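Local coordinates for antibiotic resistance protein (PDB 2VLI) that probably confers resistance to the antibiotic tunicamycin by acting as a phosphotransferase built on the P-loop NTPase fold, at residues T149-A154 / Q159-Q164; P6-N11 / V169-A174; H20-L25 / P79-V84. One frame throughout, in Å; residues are numbered along the deposited sequence.

Interaction 1: residues T149-A154 / Q159-Q164; sequences THIDTA and QQVAEQ. With CD (cadmium ion), chain C.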
ATOM      1  N   THR A 149      -4.000 -13.823   5.121  1.00 16.25           N
ATOM      2  CA  THR A 149      -5.026 -14.560   4.371  1.00 16.42           C
ATOM      3  C   THR A 149      -6.244 -13.703   4.045  1.00 16.49           C
ATOM      4  O   THR A 149      -6.773 -13.040   4.900  1.00 15.73           O
ATOM      5  CB  THR A 149      -5.451 -15.754   5.239  1.00 16.80           C
ATOM      6  OG1 THR A 149      -4.320 -16.626   5.352  1.00 18.49           O
ATOM      7  CG2 THR A 149      -6.712 -16.507   4.664  1.00 18.72           C
ATOM      8  N   HIS A 150      -6.657 -13.715   2.794  1.00 15.91           N
ATOM      9  CA  HIS A 150      -7.822 -13.034   2.315  1.00 15.44           C
ATOM     10  C   HIS A 150      -9.087 -13.829   2.580  1.00 16.68           C
ATOM     11  O   HIS A 150      -9.115 -15.034   2.419  1.00 15.92           O
ATOM     12  CB  HIS A 150      -7.685 -12.783   0.801  1.00 17.33           C
ATOM     13  CG  HIS A 150      -6.615 -11.793   0.434  1.00 17.57           C
ATOM     14  ND1 HIS A 150      -5.532 -12.106  -0.358  1.00 13.78           N
ATOM     15  CD2 HIS A 150      -6.441 -10.503   0.804  1.00 16.55           C
ATOM     16  CE1 HIS A 150      -4.771 -11.035  -0.505  1.00 14.76           C
ATOM     17  NE2 HIS A 150      -5.280 -10.051   0.208  1.00  9.07           N
ATOM     18  N   ILE A 151     -10.139 -13.126   2.988  1.00 15.73           N
ATOM     19  CA  ILE A 151     -11.496 -13.723   3.112  1.00 16.95           C
ATOM     20  C   ILE A 151     -12.409 -12.824   2.297  1.00 15.96           C
ATOM     21  O   ILE A 151     -12.568 -11.659   2.602  1.00 16.88           O
ATOM     22  CB  ILE A 151     -12.001 -13.725   4.559  1.00 17.02           C
ATOM     23  CG1 ILE A 151     -11.137 -14.592   5.460  1.00 17.95           C
ATOM     24  CG2 ILE A 151     -13.539 -14.185   4.624  1.00 18.46           C
ATOM     25  CD1 ILE A 151     -11.339 -16.017   5.347  1.00 19.53           C
ATOM     26  N   ASP A 152     -12.971 -13.332   1.210  1.00 16.57           N
ATOM     27  CA  ASP A 152     -13.832 -12.499   0.378  1.00 17.01           C
ATOM     28  C   ASP A 152     -15.223 -12.657   0.914  1.00 16.99           C
ATOM     29  O   ASP A 152     -15.704 -13.779   1.052  1.00 17.67           O
ATOM     30  CB  ASP A 152     -13.805 -12.980  -1.062  1.00 17.57           C
ATOM     31  CG  ASP A 152     -14.458 -12.004  -2.044  1.00 20.54           C
ATOM     32  OD1 ASP A 152     -15.572 -11.398  -1.779  1.00 19.13           O
ATOM     33  OD2 ASP A 152     -13.795 -11.789  -3.088  1.00 24.95           O
ATOM     34  N   THR A 153     -15.878 -11.543   1.201  1.00 17.33           N
ATOM     35  CA  THR A 153     -17.139 -11.555   1.918  1.00 17.89           C
ATOM     36  C   THR A 153     -18.323 -11.374   0.968  1.00 19.68           C
ATOM     37  O   THR A 153     -19.482 -11.353   1.410  1.00 20.73           O
ATOM     38  CB  THR A 153     -17.186 -10.434   3.008  1.00 16.70           C
ATOM     39  OG1 THR A 153     -17.134  -9.145   2.404  1.00 18.14           O
ATOM     40  CG2 THR A 153     -16.036 -10.567   3.977  1.00 18.91           C
ATOM     41  N   ALA A 154     -18.045 -11.255  -0.337  1.00 19.52           N
ATOM     42  CA  ALA A 154     -19.091 -11.142  -1.337  1.00 20.44           C
ATOM     43  C   ALA A 154     -20.188 -12.186  -1.094  1.00 20.67           C
ATOM     44  O   ALA A 154     -19.952 -13.386  -1.071  1.00 18.61           O
ATOM     45  CB  ALA A 154     -18.542 -11.280  -2.715  1.00 20.53           C
ATOM     46  N   GLN A 159     -22.782 -13.339   9.870  1.00 31.34           N
ATOM     47  CA  GLN A 159     -22.808 -14.639  10.473  1.00 31.14           C
ATOM     48  C   GLN A 159     -21.996 -15.651   9.682  1.00 29.85           C
ATOM     49  O   GLN A 159     -21.239 -16.455  10.226  1.00 29.53           O
ATOM     50  CB  GLN A 159     -24.256 -15.115  10.558  1.00 32.64           C
ATOM     51  CG  GLN A 159     -24.543 -15.969  11.727  1.00 34.71           C
ATOM     52  CD  GLN A 159     -24.489 -15.215  13.046  1.00 37.02           C
ATOM     53  OE1 GLN A 159     -23.944 -15.723  14.018  1.00 39.19           O
ATOM     54  NE2 GLN A 159     -25.051 -14.004  13.081  1.00 39.00           N
ATOM     55  N   GLN A 160     -22.201 -15.650   8.382  1.00 28.78           N
ATOM     56  CA  GLN A 160     -21.415 -16.486   7.491  1.00 28.77           C
ATOM     57  C   GLN A 160     -19.899 -16.148   7.411  1.00 27.27           C
ATOM     58  O   GLN A 160     -19.076 -17.037   7.264  1.00 27.80           O
ATOM     59  CB  GLN A 160     -22.019 -16.425   6.103  1.00 29.86           C
ATOM     60  CG  GLN A 160     -23.312 -17.186   5.962  1.00 32.66           C
ATOM     61  CD  GLN A 160     -24.084 -16.758   4.706  1.00 37.82           C
ATOM     62  OE1 GLN A 160     -24.381 -15.563   4.497  1.00 40.31           O
ATOM     63  NE2 GLN A 160     -24.392 -17.728   3.860  1.00 40.12           N
ATOM     64  N   VAL A 161     -19.533 -14.874   7.483  1.00 25.90           N
ATOM     65  CA  VAL A 161     -18.084 -14.508   7.552  1.00 24.21           C
ATOM     66  C   VAL A 161     -17.472 -15.078   8.801  1.00 23.37           C
ATOM     67  O   VAL A 161     -16.403 -15.677   8.784  1.00 21.69           O
ATOM     68  CB  VAL A 161     -17.911 -12.997   7.495  1.00 24.21           C
ATOM     69  CG1 VAL A 161     -16.393 -12.564   7.520  1.00 21.71           C
ATOM     70  CG2 VAL A 161     -18.543 -12.492   6.243  1.00 22.88           C
ATOM     71  N   ALA A 162     -18.202 -14.949   9.904  1.00 22.97           N
ATOM     72  CA  ALA A 162     -17.749 -15.449  11.174  1.00 22.82           C
ATOM     73  C   ALA A 162     -17.543 -16.944  11.085  1.00 23.46           C
ATOM     74  O   ALA A 162     -16.524 -17.465  11.520  1.00 22.66           O
ATOM     75  CB  ALA A 162     -18.758 -15.049  12.314  1.00 22.03           C
ATOM     76  N   GLU A 163     -18.493 -17.628  10.445  1.00 23.71           N
ATOM     77  CA  GLU A 163     -18.464 -19.076  10.328  1.00 24.54           C
ATOM     78  C   GLU A 163     -17.269 -19.567   9.480  1.00 24.60           C
ATOM     79  O   GLU A 163     -16.611 -20.531   9.828  1.00 25.30           O
ATOM     80  CB  GLU A 163     -19.806 -19.575   9.725  1.00 25.08           C
ATOM     81  CG  GLU A 163     -20.919 -19.632  10.806  1.00 28.51           C
ATOM     82  CD  GLU A 163     -22.363 -19.688  10.277  1.00 31.90           C
ATOM     83  OE1 GLU A 163     -22.598 -19.659   9.042  1.00 35.52           O
ATOM     84  OE2 GLU A 163     -23.276 -19.741  11.134  1.00 32.91           O
ATOM     85  N   GLN A 164     -17.023 -18.853   8.391  1.00 25.01           N
ATOM     86  CA  GLN A 164     -15.906 -19.059   7.475  1.00 26.84           C
ATOM     87  C   GLN A 164     -14.566 -18.889   8.188  1.00 25.59           C
ATOM     88  O   GLN A 164     -13.670 -19.707   8.053  1.00 25.86           O
ATOM     89  CB  GLN A 164     -16.040 -18.027   6.347  1.00 28.07           C
ATOM     90  CG  GLN A 164     -15.071 -18.180   5.184  1.00 31.91           C
ATOM     91  CD  GLN A 164     -15.112 -19.545   4.642  1.00 37.10           C
ATOM     92  OE1 GLN A 164     -16.189 -20.112   4.470  1.00 40.84           O
ATOM     93  NE2 GLN A 164     -13.944 -20.120   4.379  1.00 42.00           N
TER
HETATM   94 CD    CD C1177      -5.027 -14.060  -1.547  1.00 14.39          CD

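Interaction 2: residues P6-N11 / V169-A174; sequences PIIWIN and VGLTLA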
ATOM      1  N   PRO A   6      -6.192 -19.367  20.947  1.00 31.46           N
ATOM      2  CA  PRO A   6      -6.024 -18.742  19.629  1.00 30.16           C
ATOM      3  C   PRO A   6      -6.247 -17.228  19.593  1.00 27.46           C
ATOM      4  O   PRO A   6      -7.128 -16.722  20.260  1.00 26.13           O
ATOM      5  CB  PRO A   6      -7.100 -19.418  18.778  1.00 30.76           C
ATOM      6  CG  PRO A   6      -7.438 -20.673  19.502  1.00 32.10           C
ATOM      7  CD  PRO A   6      -7.282 -20.349  20.953  1.00 32.06           C
ATOM      8  N   ILE A   7      -5.465 -16.540  18.768  1.00 24.73           N
ATOM      9  CA  ILE A   7      -5.665 -15.103  18.491  1.00 22.53           C
ATOM     10  C   ILE A   7      -6.225 -14.929  17.074  1.00 21.82           C
ATOM     11  O   ILE A   7      -5.591 -15.364  16.100  1.00 20.92           O
ATOM     12  CB  ILE A   7      -4.347 -14.315  18.691  1.00 22.31           C
ATOM     13  CG1 ILE A   7      -3.885 -14.465  20.158  1.00 22.82           C
ATOM     14  CG2 ILE A   7      -4.531 -12.820  18.365  1.00 19.90           C
ATOM     15  CD1 ILE A   7      -2.532 -13.834  20.460  1.00 23.50           C
ATOM     16  N   ILE A   8      -7.417 -14.342  16.954  1.00 20.30           N
ATOM     17  CA  ILE A   8      -8.064 -14.152  15.639  1.00 20.67           C
ATOM     18  C   ILE A   8      -7.973 -12.668  15.286  1.00 20.12           C
ATOM     19  O   ILE A   8      -8.593 -11.865  15.918  1.00 20.47           O
ATOM     20  CB  ILE A   8      -9.511 -14.629  15.641  1.00 20.61           C
ATOM     21  CG1 ILE A   8      -9.595 -16.064  16.157  1.00 23.85           C
ATOM     22  CG2 ILE A   8     -10.118 -14.557  14.292  1.00 21.85           C
ATOM     23  CD1 ILE A   8     -11.007 -16.473  16.556  1.00 25.93           C
ATOM     24  N   TRP A   9      -7.173 -12.344  14.279  1.00 18.61           N
ATOM     25  CA  TRP A   9      -6.768 -10.990  13.969  1.00 18.28           C
ATOM     26  C   TRP A   9      -7.425 -10.667  12.638  1.00 18.24           C
ATOM     27  O   TRP A   9      -7.158 -11.322  11.641  1.00 18.05           O
ATOM     28  CB  TRP A   9      -5.259 -10.984  13.859  1.00 17.40           C
ATOM     29  CG  TRP A   9      -4.630  -9.713  13.385  1.00 17.46           C
ATOM     30  CD1 TRP A   9      -4.607  -9.238  12.107  1.00 17.40           C
ATOM     31  CD2 TRP A   9      -3.827  -8.807  14.160  1.00 16.93           C
ATOM     32  NE1 TRP A   9      -3.873  -8.091  12.038  1.00 21.00           N
ATOM     33  CE2 TRP A   9      -3.363  -7.806  13.278  1.00 18.69           C
ATOM     34  CE3 TRP A   9      -3.441  -8.752  15.504  1.00 18.95           C
ATOM     35  CZ2 TRP A   9      -2.573  -6.734  13.702  1.00 19.17           C
ATOM     36  CZ3 TRP A   9      -2.625  -7.670  15.922  1.00 17.71           C
ATOM     37  CH2 TRP A   9      -2.219  -6.681  15.029  1.00 18.64           C
ATOM     38  N   ILE A  10      -8.332  -9.712  12.643  1.00 17.94           N
ATOM     39  CA  ILE A  10      -9.173  -9.448  11.503  1.00 18.89           C
ATOM     40  C   ILE A  10      -9.035  -8.005  11.012  1.00 18.99           C
ATOM     41  O   ILE A  10      -9.474  -7.065  11.678  1.00 19.72           O
ATOM     42  CB  ILE A  10     -10.665  -9.722  11.845  1.00 19.08           C
ATOM     43  CG1 ILE A  10     -10.829 -11.167  12.294  1.00 22.21           C
ATOM     44  CG2 ILE A  10     -11.572  -9.387  10.625  1.00 20.00           C
ATOM     45  CD1 ILE A  10     -12.154 -11.455  13.031  1.00 24.41           C
ATOM     46  N   ASN A  11      -8.424  -7.838   9.844  1.00 18.52           N
ATOM     47  CA  ASN A  11      -8.241  -6.554   9.234  1.00 20.09           C
ATOM     48  C   ASN A  11      -9.347  -6.340   8.216  1.00 21.85           C
ATOM     49  O   ASN A  11      -9.740  -7.264   7.522  1.00 22.15           O
ATOM     50  CB  ASN A  11      -6.896  -6.488   8.546  1.00 19.49           C
ATOM     51  CG  ASN A  11      -6.583  -5.101   8.005  1.00 20.10           C
ATOM     52  OD1 ASN A  11      -7.043  -4.082   8.536  1.00 20.28           O
ATOM     53  ND2 ASN A  11      -5.848  -5.059   6.916  1.00 21.57           N
ATOM     54  N   VAL A 169      -9.805 -21.461  11.001  1.00 33.00           N
ATOM     55  CA  VAL A 169      -8.912 -21.599  12.167  1.00 33.98           C
ATOM     56  C   VAL A 169      -9.142 -22.875  13.017  1.00 34.72           C
ATOM     57  O   VAL A 169      -8.421 -23.123  13.977  1.00 35.34           O
ATOM     58  CB  VAL A 169      -8.964 -20.336  13.056  1.00 33.68           C
ATOM     59  CG1 VAL A 169      -8.734 -19.091  12.196  1.00 33.26           C
ATOM     60  CG2 VAL A 169     -10.262 -20.213  13.758  1.00 33.01           C
ATOM     61  N   GLY A 170     -10.153 -23.665  12.673  1.00 35.68           N
ATOM     62  CA  GLY A 170     -10.379 -24.957  13.347  1.00 36.58           C
ATOM     63  C   GLY A 170     -11.163 -24.847  14.647  1.00 37.06           C
ATOM     64  O   GLY A 170     -11.007 -25.671  15.534  1.00 37.27           O
ATOM     65  N   LEU A 171     -12.031 -23.840  14.724  1.00 37.55           N
ATOM     66  CA  LEU A 171     -12.791 -23.530  15.931  1.00 37.99           C
ATOM     67  C   LEU A 171     -14.258 -23.856  15.748  1.00 38.53           C
ATOM     68  O   LEU A 171     -14.837 -23.603  14.693  1.00 38.30           O
ATOM     69  CB  LEU A 171     -12.660 -22.039  16.291  1.00 37.70           C
ATOM     70  CG  LEU A 171     -11.492 -21.544  17.165  1.00 38.38           C
ATOM     71  CD1 LEU A 171     -11.807 -20.129  17.638  1.00 36.21           C
ATOM     72  CD2 LEU A 171     -11.216 -22.473  18.374  1.00 36.96           C
ATOM     73  N   THR A 172     -14.860 -24.378  16.812  1.00 39.63           N
ATOM     74  CA  THR A 172     -16.288 -24.686  16.840  1.00 40.80           C
ATOM     75  C   THR A 172     -17.041 -23.508  17.416  1.00 40.40           C
ATOM     76  O   THR A 172     -16.716 -23.060  18.501  1.00 40.86           O
ATOM     77  CB  THR A 172     -16.527 -25.983  17.679  1.00 41.62           C
ATOM     78  OG1 THR A 172     -16.267 -27.113  16.834  1.00 42.25           O
ATOM     79  CG2 THR A 172     -17.956 -26.054  18.232  1.00 41.67           C
ATOM     80  N   LEU A 173     -17.999 -22.986  16.663  1.00 40.08           N
ATOM     81  CA  LEU A 173     -18.836 -21.903  17.127  1.00 40.77           C
ATOM     82  C   LEU A 173     -20.054 -22.429  17.894  1.00 42.51           C
ATOM     83  O   LEU A 173     -20.652 -23.458  17.532  1.00 41.89           O
ATOM     84  CB  LEU A 173     -19.310 -21.026  15.961  1.00 40.30           C
ATOM     85  CG  LEU A 173     -18.271 -20.228  15.154  1.00 38.60           C
ATOM     86  CD1 LEU A 173     -18.981 -19.268  14.259  1.00 34.09           C
ATOM     87  CD2 LEU A 173     -17.288 -19.495  16.069  1.00 36.23           C
ATOM     88  N   ALA A 174     -20.405 -21.729  18.964  1.00 44.02           N
ATOM     89  CA  ALA A 174     -21.724 -21.879  19.573  1.00 45.79           C
ATOM     90  C   ALA A 174     -22.759 -21.423  18.547  1.00 47.28           C
ATOM     91  O   ALA A 174     -22.425 -20.720  17.624  1.00 47.34           O
ATOM     92  CB  ALA A 174     -21.832 -21.059  20.841  1.00 45.52           C
TER

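Interaction 3: residues H20-L25 / P79-V84; sequences HTAHTL and PLIVPV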
ATOM      1  N   HIS A  20     -18.447  -5.677  12.945  1.00 46.62           N
ATOM      2  CA  HIS A  20     -19.535  -6.613  13.282  1.00 45.61           C
ATOM      3  C   HIS A  20     -19.046  -8.049  13.331  1.00 43.10           C
ATOM      4  O   HIS A  20     -19.543  -8.858  14.106  1.00 42.51           O
ATOM      5  CB  HIS A  20     -20.689  -6.495  12.276  1.00 46.25           C
ATOM      6  CG  HIS A  20     -21.382  -5.167  12.330  1.00 50.66           C
ATOM      7  ND1 HIS A  20     -21.869  -4.522  11.210  1.00 54.19           N
ATOM      8  CD2 HIS A  20     -21.638  -4.347  13.379  1.00 53.50           C
ATOM      9  CE1 HIS A  20     -22.407  -3.369  11.573  1.00 54.86           C
ATOM     10  NE2 HIS A  20     -22.280  -3.239  12.883  1.00 54.77           N
ATOM     11  N   THR A  21     -18.064  -8.369  12.495  1.00 40.31           N
ATOM     12  CA  THR A  21     -17.547  -9.721  12.453  1.00 38.55           C
ATOM     13  C   THR A  21     -16.985 -10.130  13.817  1.00 36.28           C
ATOM     14  O   THR A  21     -17.342 -11.167  14.332  1.00 34.62           O
ATOM     15  CB  THR A  21     -16.450  -9.847  11.420  1.00 38.39           C
ATOM     16  OG1 THR A  21     -16.991  -9.570  10.126  1.00 39.89           O
ATOM     17  CG2 THR A  21     -15.868 -11.249  11.442  1.00 39.48           C
ATOM     18  N   ALA A  22     -16.092  -9.296  14.351  1.00 34.82           N
ATOM     19  CA  ALA A  22     -15.487  -9.461  15.692  1.00 33.77           C
ATOM     20  C   ALA A  22     -16.556  -9.699  16.765  1.00 33.32           C
ATOM     21  O   ALA A  22     -16.482 -10.660  17.542  1.00 32.35           O
ATOM     22  CB  ALA A  22     -14.652  -8.225  16.032  1.00 33.19           C
ATOM     23  N   HIS A  23     -17.566  -8.845  16.769  1.00 33.06           N
ATOM     24  CA  HIS A  23     -18.711  -8.985  17.693  1.00 34.03           C
ATOM     25  C   HIS A  23     -19.434 -10.340  17.521  1.00 33.39           C
ATOM     26  O   HIS A  23     -19.651 -11.072  18.484  1.00 33.18           O
ATOM     27  CB  HIS A  23     -19.687  -7.822  17.488  1.00 34.87           C
ATOM     28  CG  HIS A  23     -20.954  -7.937  18.292  1.00 38.65           C
ATOM     29  ND1 HIS A  23     -20.969  -7.864  19.670  1.00 41.60           N
ATOM     30  CD2 HIS A  23     -22.249  -8.080  17.907  1.00 41.72           C
ATOM     31  CE1 HIS A  23     -22.212  -7.986  20.104  1.00 42.29           C
ATOM     32  NE2 HIS A  23     -23.009  -8.116  19.055  1.00 43.33           N
ATOM     33  N   THR A  24     -19.770 -10.701  16.283  1.00 32.66           N
ATOM     34  CA  THR A  24     -20.385 -12.007  16.009  1.00 31.15           C
ATOM     35  C   THR A  24     -19.561 -13.195  16.476  1.00 30.54           C
ATOM     36  O   THR A  24     -20.108 -14.167  17.022  1.00 30.16           O
ATOM     37  CB  THR A  24     -20.651 -12.164  14.489  1.00 32.14           C
ATOM     38  OG1 THR A  24     -21.289 -10.972  14.024  1.00 33.13           O
ATOM     39  CG2 THR A  24     -21.510 -13.395  14.195  1.00 31.12           C
ATOM     40  N   LEU A  25     -18.254 -13.144  16.247  1.00 28.37           N
ATOM     41  CA  LEU A  25     -17.387 -14.222  16.645  1.00 28.52           C
ATOM     42  C   LEU A  25     -17.358 -14.263  18.143  1.00 28.22           C
ATOM     43  O   LEU A  25     -17.350 -15.331  18.742  1.00 28.82           O
ATOM     44  CB  LEU A  25     -15.948 -14.011  16.167  1.00 28.41           C
ATOM     45  CG  LEU A  25     -15.586 -14.501  14.776  1.00 30.63           C
ATOM     46  CD1 LEU A  25     -14.308 -13.808  14.316  1.00 27.30           C
ATOM     47  CD2 LEU A  25     -15.471 -16.042  14.739  1.00 26.91           C
ATOM     48  N   PRO A  79     -10.507 -17.530  23.055  1.00 30.51           N
ATOM     49  CA  PRO A  79      -9.801 -16.865  21.981  1.00 28.73           C
ATOM     50  C   PRO A  79      -9.769 -15.339  22.110  1.00 27.02           C
ATOM     51  O   PRO A  79     -10.705 -14.700  22.576  1.00 26.39           O
ATOM     52  CB  PRO A  79     -10.565 -17.299  20.730  1.00 29.28           C
ATOM     53  CG  PRO A  79     -11.326 -18.569  21.156  1.00 30.95           C
ATOM     54  CD  PRO A  79     -11.673 -18.298  22.592  1.00 30.89           C
ATOM     55  N   LEU A  80      -8.665 -14.768  21.681  1.00 24.72           N
ATOM     56  CA  LEU A  80      -8.484 -13.348  21.670  1.00 24.14           C
ATOM     57  C   LEU A  80      -8.820 -12.849  20.251  1.00 22.73           C
ATOM     58  O   LEU A  80      -8.201 -13.300  19.291  1.00 21.99           O
ATOM     59  CB  LEU A  80      -7.046 -13.069  22.071  1.00 24.58           C
ATOM     60  CG  LEU A  80      -6.650 -11.741  22.700  1.00 27.98           C
ATOM     61  CD1 LEU A  80      -7.597 -11.320  23.860  1.00 27.29           C
ATOM     62  CD2 LEU A  80      -5.236 -11.878  23.210  1.00 29.83           C
ATOM     63  N   ILE A  81      -9.813 -11.968  20.137  1.00 20.88           N
ATOM     64  CA  ILE A  81     -10.282 -11.424  18.851  1.00 20.34           C
ATOM     65  C   ILE A  81      -9.842  -9.974  18.692  1.00 19.48           C
ATOM     66  O   ILE A  81     -10.132  -9.135  19.523  1.00 18.53           O
ATOM     67  CB  ILE A  81     -11.810 -11.491  18.711  1.00 20.84           C
ATOM     68  CG1 ILE A  81     -12.323 -12.908  18.982  1.00 21.83           C
ATOM     69  CG2 ILE A  81     -12.223 -10.955  17.352  1.00 20.58           C
ATOM     70  CD1 ILE A  81     -13.828 -13.021  19.422  1.00 23.19           C
ATOM     71  N   VAL A  82      -9.112  -9.677  17.631  1.00 19.33           N
ATOM     72  CA  VAL A  82      -8.523  -8.347  17.440  1.00 17.94           C
ATOM     73  C   VAL A  82      -8.964  -7.721  16.097  1.00 18.65           C
ATOM     74  O   VAL A  82      -8.378  -8.033  15.085  1.00 17.63           O
ATOM     75  CB  VAL A  82      -6.959  -8.445  17.453  1.00 19.11           C
ATOM     76  CG1 VAL A  82      -6.338  -7.057  17.392  1.00 14.77           C
ATOM     77  CG2 VAL A  82      -6.435  -9.322  18.649  1.00 17.18           C
ATOM     78  N   PRO A  83      -9.963  -6.813  16.096  1.00 19.79           N
ATOM     79  CA  PRO A  83     -10.347  -6.062  14.891  1.00 19.81           C
ATOM     80  C   PRO A  83      -9.391  -4.897  14.651  1.00 20.11           C
ATOM     81  O   PRO A  83      -9.165  -4.108  15.548  1.00 19.66           O
ATOM     82  CB  PRO A  83     -11.750  -5.536  15.206  1.00 20.62           C
ATOM     83  CG  PRO A  83     -11.955  -5.710  16.692  1.00 21.64           C
ATOM     84  CD  PRO A  83     -10.700  -6.343  17.286  1.00 19.69           C
ATOM     85  N   VAL A  84      -8.849  -4.795  13.433  1.00 19.46           N
ATOM     86  CA  VAL A  84      -7.983  -3.727  13.029  1.00 20.28           C
ATOM     87  C   VAL A  84      -8.431  -3.228  11.672  1.00 22.12           C
ATOM     88  O   VAL A  84      -9.205  -3.871  10.992  1.00 20.94           O
ATOM     89  CB  VAL A  84      -6.500  -4.146  12.965  1.00 20.91           C
ATOM     90  CG1 VAL A  84      -6.051  -4.633  14.293  1.00 22.64           C
ATOM     91  CG2 VAL A  84      -6.270  -5.239  11.958  1.00 20.17           C
TER

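Interaction 1: residues T149-A154 / Q159-Q164
Thr153, just past strand 150-152, and Val161 of helix 158-169 bring the two backbones closest together, their CA atoms 6.4 Å apart, so the chain has turned back on itself within a few residues. The contact is apolar. The Thr153 methyl CG2 lies 3.9 Å from Val161 CG2, and the two short side chains cross at a slant with the other valine methyl close behind. With chi1 at 64°, the threonine hydroxyl is tucked between backbone N and carbonyl carbon, from where OG1 makes a weak hydrogen bond to Ile112 O, while CG2 is turned to the helix. Two residues earlier, within the strand, Ile151 presents CG2 to the aliphatic part of Gln164, 4.3 Å from its CG; NE2 of that glutamine is hydrogen-bonded to Gln168 OE1. This is the last beta-alpha unit of a parallel P-loop NTPase sheet: strand 150-152 forms one edge, bonded through its backbone to strand 107-112, and the following helix folds down over it. An Asx turn marks the exit from the strand, Asp152 OD1 accepting from Ala154 N at 2.9 Å. His150, whose neighbour Ile151 faces the helix, binds a cadmium ion through ND1 at 2.3 Å together with Glu145, and its NE2 is hydrogen-bonded to Leu142 O, which fixes the rotation of the imidazole.

Interaction 2: residues P6-N11 / V169-A174
Ile8 and Leu171 meet tip to tip, methyl against methyl, with Ile8 CD1 3.9 Å from Leu171 CD1. The other leucine methyl, CD2, reaches the ring of Pro6, ending 4.3 Å from its CG, so the fork of one side chain touches Ile8 in the strand and Pro6 just before it. No hydrogen bond crosses between the segments; what joins them is hydrophobic contact, and the backbones stay well apart, the nearest CA atoms being those of Ile8 and Val169 at 8.3 Å. The isoleucine spans its share of that gap because its CG1 branch is extended (chi2 164°), carrying CD1 outward from the strand.

Around this pair, Leu171 also rests on Leu29 and is touched by Pro79, while Val169 covers His107 and Phe109 of the next strand. Leu171 owes its place to the end of helix 158-169: Gly170, with a positive phi of 84°, closes the last turn in a Schellman motif and sends the chain off in a new direction. The tail then continues along helix 20-28, where Leu173 packs on Leu25 and Arg28 and Ala174 O accepts a hydrogen bond from Arg28 NE. On the other side of the contact, backbone bonds to strands 80-84 and 107-112 hold strand 7-11 in the middle of the sheet. Its order, 2-3-1-4-5, with the first strand central and leading into the presumed phosphate-binding loop, is that of P-loop kinases of the nucleoside monophosphate kinase type.

Interaction 3: residues H20-L25 / P79-V84
Ala22 and Leu25 are the residues that helix 20-25 sets against Ile81 and Pro83 of the strand, the two axes running nearly antiparallel (169°) with 8.5 Å between them at closest approach. At the start of the segment, His20 O takes two donors from the next turn: Thr24 N at 2.9 Å, and Thr24 OG1 at 2.7 Å, the hydroxyl coming from above the carbonyl plane. The threonine's only polar side-chain atom is thus turned back onto its own helix. Ala22 follows as the point of closest approach. Its CB sits 3.7 Å from Pro83 CG and 3.9 Å from Ile81 CG2, a methyl set against both a proline ring and a branched side chain on the strand's surface, and its small size lets the helix come near the strand. His23 points away from the strand. One turn beyond Ala22, Leu25 meets the other branch of Ile81: CD1 lies 4.0 Å from Leu25 CB and equally near the leucine's carbonyl carbon. With chi1 at -52°, CG2 of that isoleucine goes to Ala22 while the extended CG1 branch travels along the helix to Leu25. Helix 20-28 connects strand 7-11 to strand 33-34 by a crossover that passes over the intervening strand 80-84; helix 158-169 packs beside it through Thr24, while helix 61-75 covers Leu80 and Val82 on the opposite face of the sheet.

Overall arrangement
All three contacts reach one parallel sheet, and helix 20-28 stands at their meeting point. Interactions 2 and 3 are closest, their centres about 8 Å apart: their strands are neighbours, joined by probable hydrogen bonds such as Ile8 N to Leu80 O at 2.7 Å. Interaction 1, centred about 12 Å from interaction 3, joins it helix to helix, Ala162 CB lying 3.7 Å from Thr24 CG2. It also touches interaction 2, where Leu173 CD1 packs 4.0 Å from Glu163 CA. The presumed phosphate-binding loop lies between strand 7-11 and helix 20-28, one from each of interactions 2 and 3, whereas the cadmium ion is held at the sheet's edge by His150 of interaction 1.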